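Local coordinates for protein translation elongation factor 1A (Methanosarcina mazei, PDB 3WND) that binds cysteinyl-tRNA(Cys) in its GTP-bound form and probably serves as a translation elongation factor related to SelB, EF-Tu and aIF2 gamma, at residues Val24-Thr29 / Ser36-Leu41; Met62-Ala67 / Ala172-Val177; Ala87-Pro92 / Gly101-Ala106; Ile91-Leu96 / Ser122-Met127; Ile117-Ser122 / His128-Leu133. One frame throughout, in Å; residues are numbered along the deposited sequence.

Contact 1. Residues Val24-Thr29 / Ser36-Leu41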
# COMPACT_ATOMS: atom_id res chain seq x y z
N VAL A 24 -0.76 -2.57 -8.21
CA VAL A 24 0.54 -1.86 -8.34
C VAL A 24 0.39 -0.43 -7.83
O VAL A 24 -0.59 0.26 -8.14
CB VAL A 24 0.98 -1.90 -9.85
CG1 VAL A 24 2.32 -1.17 -10.01
CG2 VAL A 24 1.05 -3.34 -10.39
N ALA A 25 1.27 -0.02 -6.95
CA ALA A 25 1.35 1.37 -6.49
C ALA A 25 2.34 2.14 -7.28
O ALA A 25 3.47 1.71 -7.48
CB ALA A 25 1.82 1.37 -5.05
N ILE A 26 1.91 3.26 -7.82
CA ILE A 26 2.86 4.15 -8.58
C ILE A 26 3.09 5.34 -7.66
O ILE A 26 2.14 6.09 -7.30
CB ILE A 26 2.32 4.65 -9.98
CG1 ILE A 26 1.77 3.50 -10.87
CG2 ILE A 26 3.39 5.51 -10.66
CD1 ILE A 26 2.70 2.38 -11.23
N ILE A 27 4.36 5.50 -7.25
CA ILE A 27 4.70 6.46 -6.25
C ILE A 27 5.94 7.26 -6.64
O ILE A 27 6.74 6.86 -7.55
CB ILE A 27 4.93 5.77 -4.86
CG1 ILE A 27 6.18 4.87 -4.89
CG2 ILE A 27 3.64 4.99 -4.38
CD1 ILE A 27 6.66 4.46 -3.47
N GLY A 28 6.16 8.31 -5.91
CA GLY A 28 7.42 9.05 -5.95
C GLY A 28 7.26 10.52 -5.76
O GLY A 28 6.14 11.01 -5.43
N THR A 29 8.37 11.23 -5.88
CA THR A 29 8.47 12.68 -5.60
C THR A 29 7.70 13.57 -6.54
O THR A 29 7.04 13.09 -7.52
CB THR A 29 10.01 13.08 -5.54
OG1 THR A 29 10.12 14.38 -4.91
CG2 THR A 29 10.68 13.05 -6.91
N SER A 36 1.34 10.74 -15.00
CA SER A 36 1.28 10.44 -16.41
C SER A 36 1.54 9.00 -16.67
O SER A 36 0.98 8.42 -17.58
CB SER A 36 2.35 11.29 -17.11
OG SER A 36 1.94 12.64 -17.03
N LEU A 37 2.39 8.39 -15.83
CA LEU A 37 2.68 6.95 -16.08
C LEU A 37 1.39 6.12 -15.74
O LEU A 37 0.99 5.23 -16.53
CB LEU A 37 3.88 6.51 -15.21
CG LEU A 37 4.24 4.99 -15.29
CD1 LEU A 37 4.50 4.57 -16.69
CD2 LEU A 37 5.37 4.65 -14.29
N ALA A 38 0.87 6.35 -14.52
CA ALA A 38 -0.32 5.62 -14.03
C ALA A 38 -1.43 5.79 -15.14
O ALA A 38 -2.09 4.82 -15.55
CB ALA A 38 -0.82 6.19 -12.67
N ALA A 39 -1.65 7.05 -15.57
CA ALA A 39 -2.75 7.39 -16.49
C ALA A 39 -2.60 6.68 -17.86
O ALA A 39 -3.60 6.45 -18.54
CB ALA A 39 -2.84 8.92 -16.66
N ASN A 40 -1.37 6.37 -18.26
CA ASN A 40 -1.13 5.65 -19.51
C ASN A 40 -1.03 4.16 -19.35
O ASN A 40 -0.87 3.42 -20.33
CB ASN A 40 0.17 6.18 -20.15
CG ASN A 40 -0.06 7.52 -20.89
OD1 ASN A 40 -0.75 7.56 -21.90
ND2 ASN A 40 0.49 8.62 -20.39
N LEU A 41 -1.24 3.67 -18.10
CA LEU A 41 -1.22 2.22 -17.86
C LEU A 41 -2.63 1.65 -17.65
O LEU A 41 -2.80 0.42 -17.72
CB LEU A 41 -0.38 1.88 -16.62
CG LEU A 41 1.12 2.08 -16.84
CD1 LEU A 41 1.85 1.77 -15.60
CD2 LEU A 41 1.70 1.24 -17.97

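Contact 2. Residues Met62-Ala67 / Ala172-Val177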
# COMPACT_ATOMS: atom_id res chain seq x y z
N MET A 62 -5.35 -5.70 -13.64
CA MET A 62 -4.29 -4.83 -13.05
C MET A 62 -4.98 -3.60 -12.52
O MET A 62 -5.92 -3.03 -13.18
CB MET A 62 -3.26 -4.42 -14.09
CG MET A 62 -2.49 -5.56 -14.60
SD MET A 62 -0.82 -4.97 -14.86
CE MET A 62 -0.02 -6.58 -15.06
N VAL A 63 -4.59 -3.19 -11.33
CA VAL A 63 -5.01 -1.92 -10.81
C VAL A 63 -3.73 -1.16 -10.46
O VAL A 63 -2.86 -1.70 -9.73
CB VAL A 63 -5.91 -2.06 -9.57
CG1 VAL A 63 -6.29 -0.69 -8.99
CG2 VAL A 63 -7.12 -2.94 -9.97
N PHE A 64 -3.61 0.05 -11.03
CA PHE A 64 -2.46 0.95 -10.69
C PHE A 64 -2.96 2.05 -9.82
O PHE A 64 -3.86 2.77 -10.17
CB PHE A 64 -1.83 1.52 -11.98
CG PHE A 64 -1.40 0.48 -12.92
CD1 PHE A 64 -2.26 0.04 -13.92
CD2 PHE A 64 -0.15 -0.04 -12.82
CE1 PHE A 64 -1.85 -0.98 -14.76
CE2 PHE A 64 0.29 -1.01 -13.72
CZ PHE A 64 -0.58 -1.48 -14.71
N VAL A 65 -2.34 2.22 -8.67
CA VAL A 65 -2.84 3.21 -7.75
C VAL A 65 -1.83 4.32 -7.72
O VAL A 65 -0.63 4.14 -7.34
CB VAL A 65 -2.96 2.56 -6.36
CG1 VAL A 65 -3.48 3.60 -5.40
CG2 VAL A 65 -3.82 1.32 -6.48
N ASP A 66 -2.29 5.49 -8.16
CA ASP A 66 -1.46 6.69 -8.12
C ASP A 66 -1.65 7.37 -6.79
O ASP A 66 -2.81 7.79 -6.45
CB ASP A 66 -1.89 7.61 -9.28
CG ASP A 66 -1.18 9.03 -9.27
OD1 ASP A 66 -0.19 9.27 -8.55
OD2 ASP A 66 -1.64 9.88 -10.07
N ALA A 67 -0.56 7.41 -6.00
CA ALA A 67 -0.66 8.14 -4.69
C ALA A 67 -0.52 9.67 -4.89
O ALA A 67 0.51 10.32 -4.52
CB ALA A 67 0.48 7.63 -3.75
N ALA A 172 6.45 -5.53 -19.00
CA ALA A 172 6.88 -6.90 -18.99
C ALA A 172 7.45 -7.27 -17.64
O ALA A 172 7.15 -8.35 -17.13
CB ALA A 172 7.98 -7.06 -20.08
N ARG A 173 8.24 -6.35 -17.04
CA ARG A 173 8.72 -6.62 -15.66
C ARG A 173 7.56 -6.67 -14.62
O ARG A 173 7.58 -7.47 -13.70
CB ARG A 173 9.77 -5.53 -15.28
CG ARG A 173 10.32 -5.72 -13.88
CD ARG A 173 10.88 -7.12 -13.71
NE ARG A 173 11.45 -7.32 -12.39
CZ ARG A 173 11.79 -8.54 -11.97
NH1 ARG A 173 11.60 -9.58 -12.81
NH2 ARG A 173 12.30 -8.72 -10.75
N ILE A 174 6.60 -5.79 -14.73
CA ILE A 174 5.38 -5.82 -13.79
C ILE A 174 4.73 -7.21 -13.96
O ILE A 174 4.41 -7.84 -12.99
CB ILE A 174 4.37 -4.76 -14.17
CG1 ILE A 174 5.00 -3.39 -13.76
CG2 ILE A 174 3.01 -4.94 -13.45
CD1 ILE A 174 4.19 -2.23 -14.27
N ASN A 175 4.57 -7.69 -15.19
CA ASN A 175 3.93 -9.02 -15.33
C ASN A 175 4.80 -10.16 -14.75
O ASN A 175 4.23 -11.11 -14.20
CB ASN A 175 3.60 -9.30 -16.82
CG ASN A 175 2.24 -8.65 -17.21
OD1 ASN A 175 1.14 -9.14 -16.81
ND2 ASN A 175 2.28 -7.59 -17.98
N GLU A 176 6.13 -10.12 -14.94
CA GLU A 176 7.01 -11.11 -14.33
C GLU A 176 6.85 -11.10 -12.80
O GLU A 176 6.72 -12.19 -12.18
CB GLU A 176 8.50 -10.91 -14.69
CG GLU A 176 8.82 -11.22 -16.11
CD GLU A 176 10.27 -10.80 -16.43
OE1 GLU A 176 10.97 -10.19 -15.53
OE2 GLU A 176 10.70 -11.06 -17.59
N VAL A 177 6.90 -9.93 -12.18
CA VAL A 177 6.78 -9.83 -10.72
C VAL A 177 5.39 -10.29 -10.34
O VAL A 177 5.18 -11.00 -9.30
CB VAL A 177 7.09 -8.37 -10.20
CG1 VAL A 177 6.93 -8.30 -8.72
CG2 VAL A 177 8.55 -7.93 -10.50

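Contact 3. Residues Ala87-Pro92 / Gly101-Ala106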
# COMPACT_ATOMS: atom_id res chain seq x y z
N ALA A 87 5.50 -2.16 -6.09
CA ALA A 87 5.69 -0.69 -6.02
C ALA A 87 6.50 -0.28 -7.20
O ALA A 87 7.51 -0.90 -7.48
CB ALA A 87 6.40 -0.23 -4.72
N VAL A 88 6.04 0.75 -7.91
CA VAL A 88 6.88 1.36 -8.96
C VAL A 88 7.25 2.76 -8.46
O VAL A 88 6.35 3.61 -8.26
CB VAL A 88 6.09 1.52 -10.26
CG1 VAL A 88 6.95 2.33 -11.29
CG2 VAL A 88 5.77 0.10 -10.79
N LEU A 89 8.54 2.94 -8.14
CA LEU A 89 9.06 4.21 -7.58
C LEU A 89 9.57 5.03 -8.73
O LEU A 89 10.50 4.57 -9.44
CB LEU A 89 10.12 3.95 -6.51
CG LEU A 89 10.90 5.16 -6.07
CD1 LEU A 89 9.92 6.21 -5.41
CD2 LEU A 89 12.00 4.70 -5.10
N CYS A 90 8.94 6.16 -8.96
CA CYS A 90 9.30 7.00 -10.14
C CYS A 90 10.35 8.02 -9.69
O CYS A 90 10.14 8.75 -8.78
CB CYS A 90 8.04 7.74 -10.60
SG CYS A 90 6.81 6.65 -11.27
N ILE A 91 11.51 7.97 -10.36
CA ILE A 91 12.57 8.94 -10.06
C ILE A 91 12.89 9.64 -11.40
O ILE A 91 13.45 8.98 -12.30
CB ILE A 91 13.81 8.23 -9.47
CG1 ILE A 91 13.38 7.38 -8.23
CG2 ILE A 91 14.87 9.27 -9.16
CD1 ILE A 91 14.45 6.58 -7.58
N PRO A 92 12.74 10.96 -11.44
CA PRO A 92 13.07 11.71 -12.67
C PRO A 92 14.60 12.06 -12.72
O PRO A 92 15.31 11.82 -11.74
CB PRO A 92 12.24 12.98 -12.49
CG PRO A 92 12.31 13.25 -10.96
CD PRO A 92 12.15 11.85 -10.38
N GLY A 101 14.03 10.12 -1.19
CA GLY A 101 14.63 9.47 -0.01
C GLY A 101 13.55 8.97 0.99
O GLY A 101 13.67 7.87 1.53
N GLU A 102 12.56 9.80 1.25
CA GLU A 102 11.46 9.43 2.18
C GLU A 102 10.73 8.20 1.66
O GLU A 102 10.38 7.26 2.43
CB GLU A 102 10.51 10.61 2.33
CG GLU A 102 9.45 10.33 3.41
CD GLU A 102 8.56 11.53 3.58
OE1 GLU A 102 7.95 11.99 2.59
OE2 GLU A 102 8.54 12.08 4.71
N CYS A 103 10.46 8.18 0.35
CA CYS A 103 9.79 6.94 -0.24
C CYS A 103 10.64 5.68 -0.08
O CYS A 103 10.11 4.61 0.20
CB CYS A 103 9.55 7.14 -1.77
SG CYS A 103 8.13 8.24 -2.05
N ILE A 104 11.97 5.79 -0.38
CA ILE A 104 12.86 4.67 -0.16
C ILE A 104 12.83 4.21 1.28
O ILE A 104 12.72 3.04 1.55
CB ILE A 104 14.30 5.06 -0.56
CG1 ILE A 104 14.32 5.20 -2.10
CG2 ILE A 104 15.35 4.03 -0.07
CD1 ILE A 104 15.64 5.77 -2.63
N ILE A 105 12.88 5.16 2.24
CA ILE A 105 12.85 4.81 3.64
C ILE A 105 11.51 4.13 3.99
O ILE A 105 11.50 3.10 4.71
CB ILE A 105 13.10 6.06 4.48
CG1 ILE A 105 14.60 6.36 4.46
CG2 ILE A 105 12.64 5.78 5.92
CD1 ILE A 105 14.92 7.77 4.90
N ALA A 106 10.43 4.66 3.46
CA ALA A 106 9.10 4.05 3.74
C ALA A 106 9.01 2.64 3.22
O ALA A 106 8.53 1.74 3.93
CB ALA A 106 7.96 4.86 3.16

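Contact 4. Residues Ile91-Leu96 / Ser122-Met127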
# COMPACT_ATOMS: atom_id res chain seq x y z
N ILE A 91 11.51 7.97 -10.36
CA ILE A 91 12.57 8.94 -10.06
C ILE A 91 12.89 9.64 -11.40
O ILE A 91 13.45 8.98 -12.30
CB ILE A 91 13.81 8.23 -9.47
CG1 ILE A 91 13.38 7.38 -8.23
CG2 ILE A 91 14.87 9.27 -9.16
CD1 ILE A 91 14.45 6.58 -7.58
N PRO A 92 12.74 10.96 -11.44
CA PRO A 92 13.07 11.71 -12.67
C PRO A 92 14.60 12.06 -12.72
O PRO A 92 15.31 11.82 -11.74
CB PRO A 92 12.24 12.98 -12.49
CG PRO A 92 12.31 13.25 -10.96
CD PRO A 92 12.15 11.85 -10.38
N PRO A 93 15.07 12.60 -13.85
CA PRO A 93 16.52 12.85 -13.93
C PRO A 93 16.88 13.85 -12.81
O PRO A 93 16.10 14.79 -12.48
CB PRO A 93 16.69 13.36 -15.42
CG PRO A 93 15.55 12.66 -16.12
CD PRO A 93 14.39 12.84 -15.16
N GLN A 94 18.04 13.63 -12.21
CA GLN A 94 18.51 14.40 -11.10
C GLN A 94 17.51 14.45 -9.98
O GLN A 94 17.43 15.43 -9.21
CB GLN A 94 18.88 15.87 -11.53
CG GLN A 94 19.98 15.98 -12.61
CD GLN A 94 21.35 15.48 -12.09
OE1 GLN A 94 21.59 15.42 -10.84
NE2 GLN A 94 22.25 15.08 -13.02
N GLY A 95 16.77 13.34 -9.80
CA GLY A 95 15.60 13.34 -8.88
C GLY A 95 15.88 12.75 -7.48
O GLY A 95 14.96 12.33 -6.79
N LEU A 96 17.16 12.66 -7.10
CA LEU A 96 17.52 12.23 -5.76
C LEU A 96 17.31 13.30 -4.73
O LEU A 96 18.31 13.85 -4.23
CB LEU A 96 19.00 11.87 -5.77
CG LEU A 96 19.29 10.77 -6.81
CD1 LEU A 96 20.81 10.52 -6.83
CD2 LEU A 96 18.49 9.48 -6.57
N SER A 122 12.65 9.96 -19.67
CA SER A 122 13.94 9.61 -20.34
C SER A 122 14.28 10.53 -21.54
O SER A 122 15.44 10.71 -21.87
CB SER A 122 13.96 8.14 -20.83
OG SER A 122 12.95 7.98 -21.85
N ASP A 123 13.25 11.04 -22.22
CA ASP A 123 13.47 11.95 -23.37
C ASP A 123 14.12 13.30 -22.94
O ASP A 123 14.66 14.03 -23.79
CB ASP A 123 12.13 12.20 -24.09
CG ASP A 123 11.09 12.83 -23.19
OD1 ASP A 123 10.79 12.29 -22.08
OD2 ASP A 123 10.55 13.87 -23.62
N SER A 124 14.09 13.60 -21.64
CA SER A 124 14.74 14.80 -21.15
C SER A 124 16.19 14.66 -20.73
O SER A 124 16.77 15.62 -20.25
CB SER A 124 13.89 15.40 -19.98
OG SER A 124 14.07 14.61 -18.81
N THR A 125 16.79 13.49 -20.95
CA THR A 125 18.10 13.19 -20.43
C THR A 125 18.85 12.40 -21.46
O THR A 125 18.42 12.36 -22.62
CB THR A 125 18.01 12.50 -19.07
OG1 THR A 125 19.32 12.37 -18.52
CG2 THR A 125 17.35 11.15 -19.13
N HIS A 126 20.01 11.84 -21.10
CA HIS A 126 20.87 11.14 -22.03
C HIS A 126 21.32 9.90 -21.39
O HIS A 126 21.42 9.80 -20.15
CB HIS A 126 22.13 11.98 -22.40
CG HIS A 126 21.86 13.42 -22.92
ND1 HIS A 126 21.47 13.69 -24.19
CD2 HIS A 126 22.02 14.64 -22.30
CE1 HIS A 126 21.35 15.03 -24.39
NE2 HIS A 126 21.69 15.63 -23.22
N MET A 127 21.65 8.89 -22.25
CA MET A 127 22.13 7.60 -21.79
C MET A 127 23.19 7.70 -20.71
O MET A 127 23.15 6.98 -19.68
CB MET A 127 22.64 6.69 -22.94
CG MET A 127 22.76 5.19 -22.55
SD MET A 127 21.29 4.41 -21.74
CE MET A 127 20.02 4.84 -22.93

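Contact 5. Residues Ile117-Ser122 / His128-Leu133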
# COMPACT_ATOMS: atom_id res chain seq x y z
N ILE A 117 12.11 0.39 -10.08
CA ILE A 117 12.40 1.81 -10.19
C ILE A 117 12.14 2.27 -11.59
O ILE A 117 12.84 1.75 -12.51
CB ILE A 117 13.81 2.17 -9.67
CG1 ILE A 117 13.86 1.83 -8.14
CG2 ILE A 117 14.11 3.65 -9.87
CD1 ILE A 117 15.22 2.03 -7.47
N ALA A 118 11.24 3.23 -11.80
CA ALA A 118 11.04 3.79 -13.13
C ALA A 118 11.81 5.10 -13.21
O ALA A 118 11.52 6.03 -12.44
CB ALA A 118 9.56 4.04 -13.36
N LEU A 119 12.81 5.15 -14.09
CA LEU A 119 13.59 6.33 -14.28
C LEU A 119 12.89 7.12 -15.41
O LEU A 119 13.08 6.91 -16.56
CB LEU A 119 15.05 6.01 -14.66
CG LEU A 119 15.87 5.34 -13.56
CD1 LEU A 119 17.35 5.09 -14.03
CD2 LEU A 119 15.75 6.10 -12.23
N THR A 120 11.95 7.97 -14.96
CA THR A 120 10.99 8.56 -15.89
C THR A 120 11.63 9.70 -16.70
O THR A 120 12.77 10.16 -16.46
CB THR A 120 9.80 9.15 -15.07
OG1 THR A 120 10.34 9.93 -14.02
CG2 THR A 120 9.00 7.99 -14.41
N ARG A 121 10.84 10.25 -17.64
CA ARG A 121 11.26 11.46 -18.38
C ARG A 121 12.52 11.18 -19.14
O ARG A 121 13.36 12.09 -19.29
CB ARG A 121 11.30 12.75 -17.50
CG ARG A 121 9.97 12.98 -16.81
CD ARG A 121 10.03 14.05 -15.79
NE ARG A 121 10.15 15.36 -16.38
CZ ARG A 121 10.49 16.45 -15.67
NH1 ARG A 121 10.80 16.38 -14.32
NH2 ARG A 121 10.57 17.61 -16.31
N SER A 122 12.65 9.96 -19.67
CA SER A 122 13.94 9.61 -20.34
C SER A 122 14.28 10.53 -21.54
O SER A 122 15.44 10.71 -21.87
CB SER A 122 13.96 8.14 -20.83
OG SER A 122 12.95 7.98 -21.85
N HIS A 128 24.19 8.57 -20.92
CA HIS A 128 25.27 8.58 -19.99
C HIS A 128 24.85 9.13 -18.64
O HIS A 128 25.40 8.70 -17.64
CB HIS A 128 26.53 9.30 -20.51
CG HIS A 128 27.23 8.53 -21.59
ND1 HIS A 128 27.90 9.16 -22.60
CD2 HIS A 128 27.27 7.15 -21.86
CE1 HIS A 128 28.36 8.21 -23.48
NE2 HIS A 128 27.98 6.99 -23.03
N ALA A 129 23.89 10.10 -18.63
CA ALA A 129 23.32 10.57 -17.37
C ALA A 129 22.48 9.46 -16.68
O ALA A 129 22.47 9.33 -15.43
CB ALA A 129 22.50 11.82 -17.61
N ILE A 130 21.73 8.72 -17.48
CA ILE A 130 20.88 7.66 -16.94
C ILE A 130 21.77 6.59 -16.34
O ILE A 130 21.46 6.07 -15.25
CB ILE A 130 19.99 7.03 -18.08
CG1 ILE A 130 18.98 8.07 -18.59
CG2 ILE A 130 19.27 5.76 -17.63
CD1 ILE A 130 18.40 7.76 -19.98
N ASP A 131 22.90 6.26 -17.03
CA ASP A 131 23.80 5.27 -16.44
C ASP A 131 24.39 5.76 -15.11
O ASP A 131 24.48 4.98 -14.13
CB ASP A 131 24.86 4.77 -17.43
CG ASP A 131 24.22 4.12 -18.61
OD1 ASP A 131 23.02 3.71 -18.46
OD2 ASP A 131 24.82 4.10 -19.70
N GLU A 132 24.68 7.07 -15.02
CA GLU A 132 25.19 7.62 -13.77
C GLU A 132 24.14 7.60 -12.67
O GLU A 132 24.46 7.31 -11.49
CB GLU A 132 25.76 9.03 -13.92
CG GLU A 132 27.13 9.03 -14.59
CD GLU A 132 27.71 10.44 -14.87
OE1 GLU A 132 27.20 11.47 -14.28
OE2 GLU A 132 28.73 10.54 -15.68
N LEU A 133 22.89 7.88 -13.01
CA LEU A 133 21.83 7.82 -12.00
C LEU A 133 21.59 6.34 -11.61
O LEU A 133 21.37 6.07 -10.43
CB LEU A 133 20.53 8.47 -12.56
CG LEU A 133 19.28 8.50 -11.70
CD1 LEU A 133 19.55 9.14 -10.35
CD2 LEU A 133 18.11 9.16 -12.46

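Contact 1. Residues Val24-Thr29 / Ser36-Leu41
The carbonyl oxygen S36 O, on the helix whose inner face lays L37 and A38 against I26, is gripped twice. N40 N donates to S36 O over 3.2 Å and N40 ND2 donates to S36 O over 2.9 Å. The two nitrogens reach it from opposite faces of the carbonyl plane, and the side-chain hydrogen bond from N40 ND2 is bent, with an N-H...O angle of 144°. The side chain of N40 is thereby folded back onto the preceding turn. Across the contact everything turns on I26, whose CB points at the helix and whose CA comes within 6.5 Å of the CA of A38. CG1 of I26 meets A38 CB at 4.1 Å. CG2, anti to the backbone N, is carried to L37 CD2 at 4.2 Å, while CD1 reaches L41 CD1 at 4.5 Å. I26 is modelled in two conformers, so these branch positions hold for one of them. Between strand 21-28 and helix 34-39 runs the loop holding S32 and G33 of the GDP site, with R34 and T35 following: the strand-loop-helix of a P-loop, with arginine where lysine is usual. No hydrogen bond spans the two segments, and 133 Å² is buried. Between 24-29 and 36-41 the contact is thus made by apolar side chains, which meet by shape and impose no directional bond.

Contact 2. Residues Met62-Ala67 / Ala172-Val177
Strand 62-66 and helix 172-177 approach with short axes 12.0 Å apart and N-to-C directions at 113°, so the helix passes across the strand rather than along it. The closest CA pair, M62 with N175, is 9.5 Å apart, and long side chains must bridge that gap. M62 does most of this: its chain bends at chi2 (-144°), swinging SD and CE out to the helix. The methyl CE lies 3.8 Å from I174 CG2 and 3.3 Å from N175 OD1, with the side chains of M62 and N175 crossing at about a right angle. The amide of N175 is not left to the methionine: R60 NH1 donates to OD1, and ND2 donates to the carbonyl of K171, which together fix its rotation. F64 takes part through one ring edge, its CE2 standing 4.1 Å from I174 CD1 with that methyl near the ring plane. Along the helix, R173 NH1 pairs with E176 OE1 at 2.9 Å in the guanidinium plane, a salt bridge on the side turned from the strand. At the far end of the strand, D66 OD2 bonds to T35 OG1 of the GDP site, consistent with a Walker B aspartate. The arrangement is that of a P-loop GTPase domain, in which the long helix 167-187, following the last strand of the sheet, packs back over its central strands.

Contact 3. Residues Ala87-Pro92 / Gly101-Ala106
Following strand 86-91 from A87, the first residue to touch 101-106 is L89; the preceding V88 faces the other side of the sheet, where it meets I26 and L37. L89 points toward the helix, with its CA 7.9 Å from that of C103. Its CG stands anti to the backbone N (chi1 169°), which drives the fork straight out so that each methyl finds a different helix residue. CD1 lies 3.8 Å from C103 CB. The sulfur is less close, C103 SG standing 4.3 Å from the same L89 CD1. CD2 lies 3.8 Å from I104 CG1, and there the two side chains cross at about a right angle. One residue on, C90 turns back to the V88 side, against R34 and L37. I91 again faces the helix but stays beyond touching distance of 101-106, its side chain packing on I117 and L119 of the next strand. The contact closes the first half of the crossover from strand 86-91 through helix 98-109 to the parallel strand 115-119. On another side of this helix turn, E102 OE1 forms a salt bridge with R362, next to strand 363-369 of the C-terminal antiparallel sheet, and a hydrogen bond with Y70 OH of its own domain. Toward the strand, by contrast, the side-chain contacts, burying 119 Å² in all, are apolar: one leucine meets two helix residues, with no hydrogen bond across them.

Contact 4. Residues Ile91-Leu96 / Ser122-Met127
P93 meets T125 and S124 through CB, CG and CD, three ring carbons that share these two neighbours. CB, pointing at the other loop, lies 4.0 Å from T125 CB and 4.2 Å from T125 OG1. CG pushes furthest in: it is 3.6 Å from S124 OG and 3.8 Å from T125 CG2, and so touches both residues at once. CD, where the ring closes on the backbone N, is 4.1 Å from S124 OG. The threonine presents its methyl because OG1 is anti to the backbone N (chi1 -173°), which leaves CG2 between the backbone N and the carbonyl carbon; the two side chains cross obliquely. P93 holds the second position of a type II turn from P92 to G95, and its backbone angles of -62° and 142° suit a proline there. The facing loop follows strand 115-119 and carries D123 of the GDP site in a short 3-10 segment, 122-124. In sequence and place, the run from T120 to D123 probably corresponds to the NKxD guanine-recognition element of P-loop GTPases, here TRSD, consistent with D123 belonging to the GDP site. S122 O accepts from T125 N at 3.2 Å, turning the chain after that segment toward H126, the N-cap of helix 127-140. S124 OG meets P93 only by contact, since its polar partner is the carbonyl of R121. D123 OD2 accepts from N157 ND2, while S122 OG bonds to E165 and N155, tying the loop to the region that follows strand 150-153.

Contact 5. Residues Ile117-Ser122 / His128-Leu133
Strand 117-119 comes nearest helix 128-133 at L119, the CA of L119 being 7.9 Å from that of I130. L119 turns its CB toward the helix and divides its two methyls between residues one turn apart. CD1 meets I130 CG2 at 4.1 Å, the two side chains sliding past each other in opposite directions. CD2 meets L133 CD2 at 3.9 Å, and this pair reaches tip to tip: with CG anti to the backbone N (chi1 179°), L133 directs its fork to L119. The unit is the beta-alpha-beta crossover of strand 115-119, helix 127-140 and the parallel strand 150-153. L119 lies at the seam of all three, also touching C151 of the last strand and K134 and L137 further along the helix, while I130 packs on S153 and T125. All three residues that touch are buried, and no hydrogen bond joins the two segments. Past the strand the chain turns polar: T120 OG1 bonds to the carbonyl oxygen of S32 in the phosphate-binding loop.

Contacts 1, 2, 3 and 5 each dock a helix on the same mixed sheet, from both faces: helices 34-39 and 167-187 on one, helices 98-109 and 127-140 on the other. I26, V88 and C90 interlock between contacts 1 and 3, and backbone bonds tie strand 21-28 to strands 61-66 and 86-91. Contacts 1, 3 and 5 are buried and purely apolar; contact 2 is partly buried and lets a methionine methyl touch an amide. Contact 4 differs most, a surface meeting of two loops, with a proline ring against hydroxyl-bearing residues. It shares S122 with contact 5 and I91 and P92 with contact 3, joining the loops that follow strands 86-91 and 115-119, the second of which carries D123 of the GDP site.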